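Local atomic coordinates of endoglucanase (Humicola insolens, PDB entry 1DYS), a protein that hydrolyses internal beta-1,4-glucosidic linkages in cellulose as a family 6 glycoside hydrolase and thereby helps recycle plant biomass. Residues L104-G108 with L109-K113; R276-W279 with G280-C283; T296-N300 with P301-A305; W330-A333 with Y334-L338. All blocks are in the same frame, centred on the assembly; numbering follows the deposited sequence.

Interaction 1 (L104-G108 with L109-K113); sequences LSQNG and LNRYK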
loop_
_atom_site.group_PDB
_atom_site.type_symbol
_atom_site.label_atom_id
_atom_site.label_comp_id
_atom_site.label_asym_id
_atom_site.label_seq_id
_atom_site.Cartn_x
_atom_site.Cartn_y
_atom_site.Cartn_z
ATOM N N LEU A 104 8.847 13.907 -1.355
ATOM C CA LEU A 104 9.863 14.961 -1.270
ATOM C C LEU A 104 9.381 16.125 -0.425
ATOM O O LEU A 104 10.179 16.626 0.376
ATOM C CB LEU A 104 10.344 15.400 -2.647
ATOM C CG LEU A 104 11.175 14.357 -3.416
ATOM C CD1 LEU A 104 11.330 14.843 -4.843
ATOM C CD2 LEU A 104 12.519 14.152 -2.731
ATOM N N SER A 105 8.093 16.447 -0.507
ATOM C CA SER A 105 7.520 17.537 0.271
ATOM C C SER A 105 7.301 17.204 1.740
ATOM O O SER A 105 6.782 18.061 2.480
ATOM C CB SER A 105 6.199 17.932 -0.407
ATOM O OG SER A 105 5.312 16.829 -0.476
ATOM N N GLN A 106 7.637 16.008 2.204
ATOM C CA GLN A 106 7.562 15.590 3.582
ATOM C C GLN A 106 8.944 15.124 4.026
ATOM O O GLN A 106 9.146 14.041 4.589
ATOM C CB GLN A 106 6.516 14.496 3.829
ATOM C CG GLN A 106 5.086 14.881 3.425
ATOM C CD GLN A 106 4.146 13.686 3.537
ATOM O OE1 GLN A 106 4.544 12.520 3.689
ATOM N NE2 GLN A 106 2.849 13.993 3.413
ATOM N N ASN A 107 9.950 15.967 3.743
ATOM C CA ASN A 107 11.343 15.742 4.082
ATOM C C ASN A 107 11.820 14.391 3.556
ATOM O O ASN A 107 12.660 13.744 4.152
ATOM C CB ASN A 107 11.544 15.833 5.602
ATOM C CG ASN A 107 12.975 15.889 6.097
ATOM O OD1 ASN A 107 13.240 15.352 7.189
ATOM N ND2 ASN A 107 13.910 16.520 5.402
ATOM N N GLY A 108 11.308 13.963 2.414
ATOM C CA GLY A 108 11.565 12.599 1.933
ATOM C C GLY A 108 12.984 12.269 1.588
ATOM O O GLY A 108 13.435 11.123 1.796
ATOM N N LEU A 109 13.732 13.213 1.018
ATOM C CA LEU A 109 15.119 12.968 0.719
ATOM C C LEU A 109 15.926 12.667 1.968
ATOM O O LEU A 109 16.631 11.660 2.032
ATOM C CB LEU A 109 15.702 14.168 -0.064
ATOM C CG LEU A 109 17.183 13.920 -0.358
ATOM C CD1 LEU A 109 17.310 12.708 -1.305
ATOM C CD2 LEU A 109 17.834 15.127 -1.011
ATOM N N ASN A 110 15.776 13.464 3.045
ATOM C CA ASN A 110 16.505 13.163 4.265
ATOM C C ASN A 110 16.102 11.823 4.879
ATOM O O ASN A 110 16.990 11.090 5.318
ATOM C CB ASN A 110 16.315 14.271 5.321
ATOM C CG ASN A 110 17.187 15.464 4.986
ATOM O OD1 ASN A 110 16.802 16.637 5.142
ATOM N ND2 ASN A 110 18.392 15.174 4.510
ATOM N N ARG A 111 14.821 11.487 4.903
ATOM C CA ARG A 111 14.299 10.246 5.479
ATOM C C ARG A 111 14.812 9.027 4.668
ATOM O O ARG A 111 15.191 8.013 5.249
ATOM C CB ARG A 111 12.785 10.243 5.558
ATOM C CG ARG A 111 12.133 11.364 6.372
ATOM C CD ARG A 111 10.608 11.311 6.263
ATOM N NE ARG A 111 10.037 12.203 7.300
ATOM C CZ ARG A 111 8.728 12.469 7.367
ATOM N NH1 ARG A 111 7.838 11.932 6.538
ATOM N NH2 ARG A 111 8.322 13.293 8.334
ATOM N N TYR A 112 14.846 9.200 3.345
ATOM C CA TYR A 112 15.415 8.154 2.487
ATOM C C TYR A 112 16.885 7.910 2.818
ATOM O O TYR A 112 17.300 6.756 2.963
ATOM C CB TYR A 112 15.349 8.543 1.033
ATOM C CG TYR A 112 15.792 7.543 -0.005
ATOM C CD1 TYR A 112 15.016 6.447 -0.347
ATOM C CD2 TYR A 112 16.983 7.751 -0.669
ATOM C CE1 TYR A 112 15.460 5.576 -1.347
ATOM C CE2 TYR A 112 17.414 6.887 -1.675
ATOM C CZ TYR A 112 16.624 5.799 -2.007
ATOM O OH TYR A 112 17.073 4.958 -3.002
ATOM N N LYS A 113 17.673 8.996 2.946
ATOM C CA LYS A 113 19.063 8.699 3.353
ATOM C C LYS A 113 19.195 8.081 4.736
ATOM O O LYS A 113 19.906 7.074 4.915
ATOM C CB LYS A 113 19.883 10.000 3.361
ATOM C CG LYS A 113 19.852 10.690 2.021
ATOM C CD LYS A 113 20.686 11.990 2.098
ATOM C CE LYS A 113 20.916 12.502 0.679
ATOM N NZ LYS A 113 21.335 13.927 0.689
HETATM O O HOH W 1 12.843 15.997 0.555
HETATM O O HOH W 2 14.567 16.055 2.812
HETATM O O HOH W 3 11.902 13.793 9.320
#
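A first torsion of -169° turns Asn107 CG away from the backbone N, while that of Asn110 (-78°) sets its CG beside the backbone N, and the two amides meet one turn apart at the start of a helix. Asn107 ND2 donates to Asn110 OD1 at 2.9 Å; the acceptor lies close to the plane of the donating amide, yet the two amide planes are 68° apart. Although Asn107 occupies the N-cap position, its side chain does not cap the helix: it ties itself to another side chain, while its carbonyl oxygen takes the backbone N-H of Arg111 at 3.2 Å.

Arg111 reaches back past this turn with an extended chain. Its CG lies 3.3 Å from Asn107 O, and its guanidinium spreads beneath the carbonyl oxygen of Gln106, which sits 3.0 Å above one face and toward the rim. The contact is thus one of face and dipole, with no hydrogen bond there. At the guanidinium edge, NE donates to a water that in turn donates to Asn107 OD1. Replacing Arg111 by alanine is likely to take the flat group away from Gln106 O and to leave the bridging water without its N-H partner. On the apolar side, Leu104 CD2 comes within 4.2 Å of Leu109 CB, and a second water links Leu104 O to Leu109 N.

Leu104 leans on Ala155 and Pro158 of helix 150-169, Tyr112 reaches Glu137 with its hydroxyl, and Arg111 packs on Phe57 of the second subunit, so that helix 108-126 begins between helix 150-169 and the neighbouring chain.

Interaction 2 (R276-W279 with G280-C283); sequences RSEW and GQWC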
loop_
_atom_site.group_PDB
_atom_site.type_symbol
_atom_site.label_atom_id
_atom_site.label_comp_id
_atom_site.label_asym_id
_atom_site.label_seq_id
_atom_site.Cartn_x
_atom_site.Cartn_y
_atom_site.Cartn_z
ATOM N N ARG A 276 -0.681 -9.188 -24.690
ATOM C CA ARG A 276 -0.803 -7.732 -24.648
ATOM C C ARG A 276 -1.041 -7.184 -26.051
ATOM O O ARG A 276 -0.429 -7.706 -26.960
ATOM C CB ARG A 276 0.554 -7.178 -24.182
ATOM C CG ARG A 276 0.798 -7.417 -22.697
ATOM C CD ARG A 276 1.966 -6.562 -22.251
ATOM N NE ARG A 276 3.237 -7.198 -22.569
ATOM C CZ ARG A 276 4.381 -6.794 -22.000
ATOM N NH1 ARG A 276 4.377 -5.780 -21.147
ATOM N NH2 ARG A 276 5.498 -7.417 -22.347
ATOM N N SER A 277 -1.866 -6.149 -26.212
ATOM C CA SER A 277 -2.030 -5.521 -27.515
ATOM C C SER A 277 -1.194 -4.265 -27.609
ATOM O O SER A 277 -0.927 -3.693 -28.672
ATOM C CB SER A 277 -3.524 -5.208 -27.746
ATOM O OG SER A 277 -4.043 -4.537 -26.609
ATOM N N GLU A 278 -0.728 -3.785 -26.447
ATOM C CA GLU A 278 0.103 -2.599 -26.340
ATOM C C GLU A 278 1.292 -2.958 -25.447
ATOM O O GLU A 278 1.084 -3.610 -24.416
ATOM C CB GLU A 278 -0.670 -1.432 -25.747
ATOM C CG GLU A 278 -2.060 -1.163 -26.285
ATOM C CD GLU A 278 -2.190 0.121 -27.074
ATOM O OE1 GLU A 278 -1.577 1.129 -26.662
ATOM O OE2 GLU A 278 -2.905 0.134 -28.105
ATOM N N TRP A 279 2.499 -2.513 -25.794
ATOM C CA TRP A 279 3.664 -2.905 -25.002
ATOM C C TRP A 279 3.651 -2.340 -23.591
ATOM O O TRP A 279 4.180 -2.944 -22.665
ATOM C CB TRP A 279 4.935 -2.432 -25.696
ATOM C CG TRP A 279 6.175 -3.231 -25.408
ATOM C CD1 TRP A 279 6.405 -4.169 -24.443
ATOM C CD2 TRP A 279 7.367 -3.146 -26.193
ATOM N NE1 TRP A 279 7.676 -4.666 -24.579
ATOM C CE2 TRP A 279 8.286 -4.059 -25.643
ATOM C CE3 TRP A 279 7.745 -2.380 -27.308
ATOM C CZ2 TRP A 279 9.573 -4.189 -26.169
ATOM C CZ3 TRP A 279 9.011 -2.508 -27.832
ATOM C CH2 TRP A 279 9.910 -3.419 -27.255
ATOM N N GLY A 280 2.969 -1.224 -23.384
ATOM C CA GLY A 280 2.947 -0.582 -22.068
ATOM C C GLY A 280 1.991 -1.235 -21.091
ATOM O O GLY A 280 1.985 -0.810 -19.927
ATOM N N GLN A 281 1.212 -2.227 -21.477
ATOM C CA GLN A 281 0.343 -2.947 -20.534
ATOM C C GLN A 281 1.201 -3.628 -19.472
ATOM O O GLN A 281 2.238 -4.219 -19.786
ATOM C CB GLN A 281 -0.559 -3.962 -21.228
ATOM C CG GLN A 281 -1.717 -3.353 -22.019
ATOM C CD GLN A 281 -2.380 -4.468 -22.817
ATOM O OE1 GLN A 281 -1.939 -4.776 -23.924
ATOM N NE2 GLN A 281 -3.403 -5.097 -22.255
ATOM N N TRP A 282 0.835 -3.477 -18.192
ATOM C CA TRP A 282 1.667 -3.998 -17.108
ATOM C C TRP A 282 0.976 -4.729 -15.972
ATOM O O TRP A 282 1.695 -5.321 -15.143
ATOM C CB TRP A 282 2.386 -2.784 -16.437
ATOM C CG TRP A 282 1.365 -1.787 -15.964
ATOM C CD1 TRP A 282 0.778 -0.788 -16.705
ATOM C CD2 TRP A 282 0.765 -1.710 -14.660
ATOM N NE1 TRP A 282 -0.157 -0.125 -15.948
ATOM C CE2 TRP A 282 -0.170 -0.666 -14.682
ATOM C CE3 TRP A 282 0.966 -2.409 -13.467
ATOM C CZ2 TRP A 282 -0.936 -0.307 -13.569
ATOM C CZ3 TRP A 282 0.194 -2.071 -12.372
ATOM C CH2 TRP A 282 -0.746 -1.025 -12.414
ATOM N N CYS A 283 -0.321 -4.563 -15.804
ATOM C CA CYS A 283 -0.999 -5.093 -14.626
ATOM C C CYS A 283 -1.530 -6.492 -14.830
ATOM O O CYS A 283 -2.394 -6.703 -15.678
ATOM C CB CYS A 283 -2.170 -4.166 -14.204
ATOM S SG CYS A 283 -2.898 -4.734 -12.644
HETATM O O HOH W 4 4.706 -2.705 -19.963
#
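A type I beta turn from Glu278 to Gln281 brings Gln281 back over the residues that precede it, in the loop joining strands 270-271 and 288-289. The turn closes through Gln281 N and Glu278 O at 3.3 Å, with the donor well above the carbonyl plane. The side chain adds bonds of its own to the residues ahead of the turn. Running extended beyond CG, it delivers OE1 to two consecutive amides: Ser277 N at 2.7 Å, in the carbonyl plane, and Glu278 N at 3.0 Å, tilted from that plane but with the straighter N-H (160°). Ser277 OG adds a weak third bond to the same oxygen. One acceptor thus gathers the chain just ahead of the turn and probably limits the turning of its own amide.

This loop probably lines the substrate-binding region of the family 6 catalytic domain, since the adjoining Trp282 is a likely substrate-binding residue; Cys283 is joined to Cys319 by a disulfide.

Arg276 runs alongside Gln281 in the opposite direction, its CD 3.8 Å from Gln281 CB. A bend at chi3 (-82°) turns the guanidinium so that NH1 meets Gln281 O at 3.0 Å, edge-on and nearly along the C=O axis. The same NH1 also bonds to OD1 of Asn222, a probable substrate-binding residue, and Asn224 OD1 takes both Arg276 NH2 and Trp279 NE1. Trp279 CD1 lies 3.8 Å above one face of the guanidinium, toward its rim, and the indole also meets the rings of Tyr234 and Trp189.

Interaction 3 (T296-N300 with P301-A305); sequences TNTNN and PNVDA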
loop_
_atom_site.group_PDB
_atom_site.type_symbol
_atom_site.label_atom_id
_atom_site.label_comp_id
_atom_site.label_asym_id
_atom_site.label_seq_id
_atom_site.Cartn_x
_atom_site.Cartn_y
_atom_site.Cartn_z
ATOM N N THR A 296 23.256 -18.538 -15.288
ATOM C CA THR A 296 24.265 -17.646 -15.828
ATOM C C THR A 296 24.562 -18.041 -17.285
ATOM O O THR A 296 25.313 -17.356 -17.977
ATOM C CB THR A 296 25.586 -17.647 -15.046
ATOM O OG1 THR A 296 26.000 -19.015 -14.831
ATOM C CG2 THR A 296 25.507 -17.027 -13.664
ATOM N N ASN A 297 23.885 -19.081 -17.755
ATOM C CA ASN A 297 24.002 -19.533 -19.168
ATOM C C ASN A 297 23.069 -18.656 -19.997
ATOM O O ASN A 297 21.969 -19.041 -20.411
ATOM C CB ASN A 297 23.544 -20.982 -19.227
ATOM C CG ASN A 297 24.408 -22.034 -18.577
ATOM O OD1 ASN A 297 25.626 -21.914 -18.399
ATOM N ND2 ASN A 297 23.791 -23.163 -18.201
ATOM N N THR A 298 23.456 -17.411 -20.224
ATOM C CA THR A 298 22.640 -16.413 -20.881
ATOM C C THR A 298 22.851 -16.254 -22.365
ATOM O O THR A 298 22.097 -15.578 -23.078
ATOM C CB THR A 298 22.897 -15.034 -20.198
ATOM O OG1 THR A 298 24.239 -14.647 -20.514
ATOM C CG2 THR A 298 22.718 -15.185 -18.699
ATOM N N ASN A 299 23.975 -16.802 -22.854
ATOM C CA ASN A 299 24.323 -16.685 -24.271
ATOM C C ASN A 299 24.413 -15.247 -24.726
ATOM O O ASN A 299 24.048 -14.904 -25.858
ATOM C CB ASN A 299 23.278 -17.454 -25.093
ATOM C CG ASN A 299 23.359 -18.943 -24.848
ATOM O OD1 ASN A 299 22.347 -19.618 -24.652
ATOM N ND2 ASN A 299 24.591 -19.448 -24.874
ATOM N N ASN A 300 24.849 -14.343 -23.846
ATOM C CA ASN A 300 25.008 -12.938 -24.130
ATOM C C ASN A 300 25.999 -12.392 -23.105
ATOM O O ASN A 300 25.777 -12.436 -21.916
ATOM C CB ASN A 300 23.669 -12.190 -24.070
ATOM C CG ASN A 300 23.791 -10.728 -24.382
ATOM O OD1 ASN A 300 24.816 -10.098 -24.192
ATOM N ND2 ASN A 300 22.708 -10.107 -24.895
ATOM N N PRO A 301 27.125 -11.917 -23.590
ATOM C CA PRO A 301 28.230 -11.387 -22.831
ATOM C C PRO A 301 27.851 -10.229 -21.914
ATOM O O PRO A 301 28.458 -10.026 -20.868
ATOM C CB PRO A 301 29.294 -10.838 -23.819
ATOM C CG PRO A 301 28.616 -10.978 -25.153
ATOM C CD PRO A 301 27.397 -11.851 -25.043
ATOM N N ASN A 302 26.863 -9.454 -22.351
ATOM C CA ASN A 302 26.384 -8.305 -21.614
ATOM C C ASN A 302 25.399 -8.694 -20.528
ATOM O O ASN A 302 24.950 -7.785 -19.830
ATOM C CB ASN A 302 25.629 -7.395 -22.607
ATOM C CG ASN A 302 26.536 -7.039 -23.787
ATOM O OD1 ASN A 302 26.219 -7.288 -24.951
ATOM N ND2 ASN A 302 27.645 -6.424 -23.432
ATOM N N VAL A 303 25.042 -9.957 -20.438
ATOM C CA VAL A 303 24.013 -10.352 -19.459
ATOM C C VAL A 303 24.636 -11.313 -18.453
ATOM O O VAL A 303 24.914 -12.475 -18.740
ATOM C CB VAL A 303 22.782 -10.959 -20.148
ATOM C CG1 VAL A 303 21.708 -11.316 -19.109
ATOM C CG2 VAL A 303 22.134 -9.995 -21.143
ATOM N N ASP A 304 24.913 -10.822 -17.242
ATOM C CA ASP A 304 25.415 -11.622 -16.167
ATOM C C ASP A 304 24.515 -12.814 -15.785
ATOM O O ASP A 304 24.955 -13.916 -15.459
ATOM C CB ASP A 304 25.621 -10.837 -14.857
ATOM C CG ASP A 304 26.860 -9.971 -14.831
ATOM O OD1 ASP A 304 27.795 -10.184 -15.627
ATOM O OD2 ASP A 304 26.927 -9.045 -13.986
ATOM N N ALA A 305 23.203 -12.594 -15.723
ATOM C CA ALA A 305 22.334 -13.686 -15.302
ATOM C C ALA A 305 20.873 -13.409 -15.620
ATOM O O ALA A 305 20.453 -12.252 -15.754
ATOM C CB ALA A 305 22.475 -13.931 -13.794
HETATM O O HOH W 5 26.946 -14.761 -18.335
#
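Two hydrogen bonds join Asn300 to the residues that follow it. Asn300 O accepts Val303 N at 3.0 Å, closing a type I beta turn with Pro301 and Asn302 at its corners; the donor stands above the carbonyl plane. The side chain makes a second, tighter loop: with CG anti to the backbone N (chi1 -179°), OD1 swings forward past Pro301 and accepts Asn302 N at 2.8 Å. That pairing of an asparagine oxygen with the amide two residues on is an Asx turn, here superposed on the beta turn so that a single residue grips two successive amides. The other end of the amide is held as well, ND2 bonding to Ser244 OG and Thr248 OG1 of helix 243-255.

The hydroxyl of Thr298 lies between two carbonyl oxygens, with OG1 2.9 Å from Val303 O and 3.0 Å from Asn300 O; its one proton may serve either. A water donates to both Thr296 O and Val303 O, linking the incoming loop to the start of strand 303-307. That strand joins the central parallel sheet of the catalytic domain beside strand 262-266, with backbone bonds pairing Asn302 with Phe263 and Ala305 with Ile265.

Van der Waals contacts make up the third group. Val303 CG2 packs 3.7 Å from Asn300 CG, the two side chains crossing at about a right angle, while CG1 of the same valine touches Thr298 CG2 at 4.0 Å. The methyl of Thr298 also reaches Ala305 CA at 3.7 Å, and Thr296 CG2 rests 3.6 Å from Asp304 O.

Interaction 4 (W330-A333 with Y334-L338); sequences WFDA and YAQML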
loop_
_atom_site.group_PDB
_atom_site.type_symbol
_atom_site.label_atom_id
_atom_site.label_comp_id
_atom_site.label_asym_id
_atom_site.label_seq_id
_atom_site.Cartn_x
_atom_site.Cartn_y
_atom_site.Cartn_z
ATOM N N TRP A 330 -1.461 -11.683 -2.479
ATOM C CA TRP A 330 -1.367 -12.946 -3.198
ATOM C C TRP A 330 -2.599 -13.168 -4.062
ATOM O O TRP A 330 -3.743 -12.916 -3.686
ATOM C CB TRP A 330 -1.226 -14.064 -2.169
ATOM C CG TRP A 330 -0.880 -15.343 -2.874
ATOM C CD1 TRP A 330 -1.645 -16.437 -3.047
ATOM C CD2 TRP A 330 0.399 -15.626 -3.469
ATOM N NE1 TRP A 330 -0.953 -17.433 -3.738
ATOM C CE2 TRP A 330 0.316 -16.926 -3.980
ATOM C CE3 TRP A 330 1.591 -14.920 -3.630
ATOM C CZ2 TRP A 330 1.364 -17.557 -4.654
ATOM C CZ3 TRP A 330 2.656 -15.529 -4.273
ATOM C CH2 TRP A 330 2.532 -16.839 -4.801
ATOM N N PHE A 331 -2.356 -13.600 -5.293
ATOM C CA PHE A 331 -3.371 -13.794 -6.318
ATOM C C PHE A 331 -3.211 -15.239 -6.799
ATOM O O PHE A 331 -2.509 -15.471 -7.790
ATOM C CB PHE A 331 -3.142 -12.767 -7.434
ATOM C CG PHE A 331 -4.154 -12.720 -8.550
ATOM C CD1 PHE A 331 -5.298 -13.505 -8.533
ATOM C CD2 PHE A 331 -3.973 -11.841 -9.608
ATOM C CE1 PHE A 331 -6.233 -13.442 -9.557
ATOM C CE2 PHE A 331 -4.888 -11.772 -10.644
ATOM C CZ PHE A 331 -6.012 -12.575 -10.607
ATOM N N ASP A 332 -3.821 -16.145 -6.010
ATOM C CA ASP A 332 -3.527 -17.559 -6.266
ATOM C C ASP A 332 -3.954 -18.081 -7.612
ATOM O O ASP A 332 -3.223 -18.920 -8.161
ATOM C CB ASP A 332 -4.044 -18.389 -5.084
ATOM C CG ASP A 332 -3.364 -19.747 -5.064
ATOM O OD1 ASP A 332 -2.159 -19.750 -4.746
ATOM O OD2 ASP A 332 -4.044 -20.766 -5.341
ATOM N N ALA A 333 -5.045 -17.596 -8.227
ATOM C CA ALA A 333 -5.368 -18.077 -9.564
ATOM C C ALA A 333 -4.277 -17.677 -10.583
ATOM O O ALA A 333 -4.078 -18.376 -11.571
ATOM C CB ALA A 333 -6.713 -17.495 -9.992
ATOM N N TYR A 334 -3.680 -16.519 -10.320
ATOM C CA TYR A 334 -2.599 -16.081 -11.203
ATOM C C TYR A 334 -1.375 -16.980 -11.024
ATOM O O TYR A 334 -0.757 -17.310 -12.046
ATOM C CB TYR A 334 -2.319 -14.607 -10.962
ATOM C CG TYR A 334 -1.507 -13.954 -12.046
ATOM C CD1 TYR A 334 -0.125 -14.126 -12.051
ATOM C CD2 TYR A 334 -2.055 -13.173 -13.035
ATOM C CE1 TYR A 334 0.674 -13.535 -13.022
ATOM C CE2 TYR A 334 -1.294 -12.566 -14.008
ATOM C CZ TYR A 334 0.081 -12.757 -13.989
ATOM O OH TYR A 334 0.840 -12.174 -14.968
ATOM N N ALA A 335 -1.064 -17.305 -9.770
ATOM C CA ALA A 335 0.020 -18.223 -9.475
ATOM C C ALA A 335 -0.234 -19.602 -10.103
ATOM O O ALA A 335 0.689 -20.147 -10.725
ATOM C CB ALA A 335 0.217 -18.397 -7.982
ATOM N N GLN A 336 -1.455 -20.087 -10.091
ATOM C CA GLN A 336 -1.774 -21.350 -10.782
ATOM C C GLN A 336 -1.539 -21.193 -12.268
ATOM O O GLN A 336 -0.904 -22.043 -12.922
ATOM C CB GLN A 336 -3.230 -21.770 -10.449
ATOM C CG GLN A 336 -3.389 -22.160 -8.988
ATOM C CD GLN A 336 -4.854 -22.463 -8.706
ATOM O OE1 GLN A 336 -5.424 -23.267 -9.465
ATOM N NE2 GLN A 336 -5.432 -21.837 -7.699
ATOM N N MET A 337 -1.935 -20.090 -12.904
ATOM C CA MET A 337 -1.706 -19.833 -14.306
ATOM C C MET A 337 -0.227 -19.833 -14.670
ATOM O O MET A 337 0.260 -20.435 -15.646
ATOM C CB MET A 337 -2.398 -18.540 -14.765
ATOM C CG MET A 337 -1.968 -18.092 -16.155
ATOM S SD MET A 337 -2.220 -16.343 -16.540
ATOM C CE MET A 337 -0.959 -15.673 -15.438
ATOM N N LEU A 338 0.587 -19.153 -13.829
ATOM C CA LEU A 338 2.018 -19.095 -14.128
ATOM C C LEU A 338 2.606 -20.526 -14.079
ATOM O O LEU A 338 3.552 -20.785 -14.821
ATOM C CB LEU A 338 2.785 -18.226 -13.140
ATOM C CG LEU A 338 2.499 -16.703 -13.233
ATOM C CD1 LEU A 338 3.090 -16.068 -11.983
ATOM C CD2 LEU A 338 2.989 -16.085 -14.520
#
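Gln336 lies one helical turn beyond Asp332 and folds back along it atom by atom. Its CB lies 3.7 Å from both Asp332 O and Ala333 O; CG, held beside the backbone N (chi1 -68°), comes to 3.3 Å from Asp332 O. From there the chain extends until NE2 donates to Asp332 OD2 at 2.9 Å, approaching from above the carboxylate plane, while OE1 turns to Arg31. The other carboxylate oxygen, OD1, offers its anti lone pair to Trp330 NE1 at 2.8 Å, within the indole plane, and also binds Thr24 OG1. With alanine in place of Asp332, the indole N-H and Gln336 NE2 would probably lose the carboxylate that serves both, and the indole would be less firmly oriented.

Apolar contacts complete the turn. Trp330 CZ2 lies 3.6 Å from Ala335 CB, and Tyr334 CB sits over one face of the Phe331 ring, 3.7 Å from its centroid, as a CH-pi contact; the two rings themselves meet obliquely. Phe331, at the N-cap position, gives its carbonyl to Ala335 N at 3.1 Å.

The backbone N of Trp330 bonds to Glu97 of the second subunit, and the Trp330 ring packs on helix 15-29. The whole is a helix start, the first turn of helix 332-340, with an i to i+4 aspartate-glutamine pair on its flank.

In the fold
All four contacts are local ones, and they come in series along the chain, each at a turn or a helix start. Interaction 1 opens helix 108-126, interaction 2 shapes the loop between strands 270-271 and 288-289, interaction 3 leads into strand 303-307, and interaction 4 begins helix 332-340. Interactions 1 and 3 lie on opposite sides of the chain's centre, their own centres 37 Å apart. Interactions 2 and 4 are the nearest pair, about 6 Å between nearest atoms and 19 Å between centres, without touching; interaction 2 holds a probable substrate-binding residue and interaction 4 lies close to others. Interaction 3, away from those sites, belongs instead to the central parallel sheet of the catalytic domain.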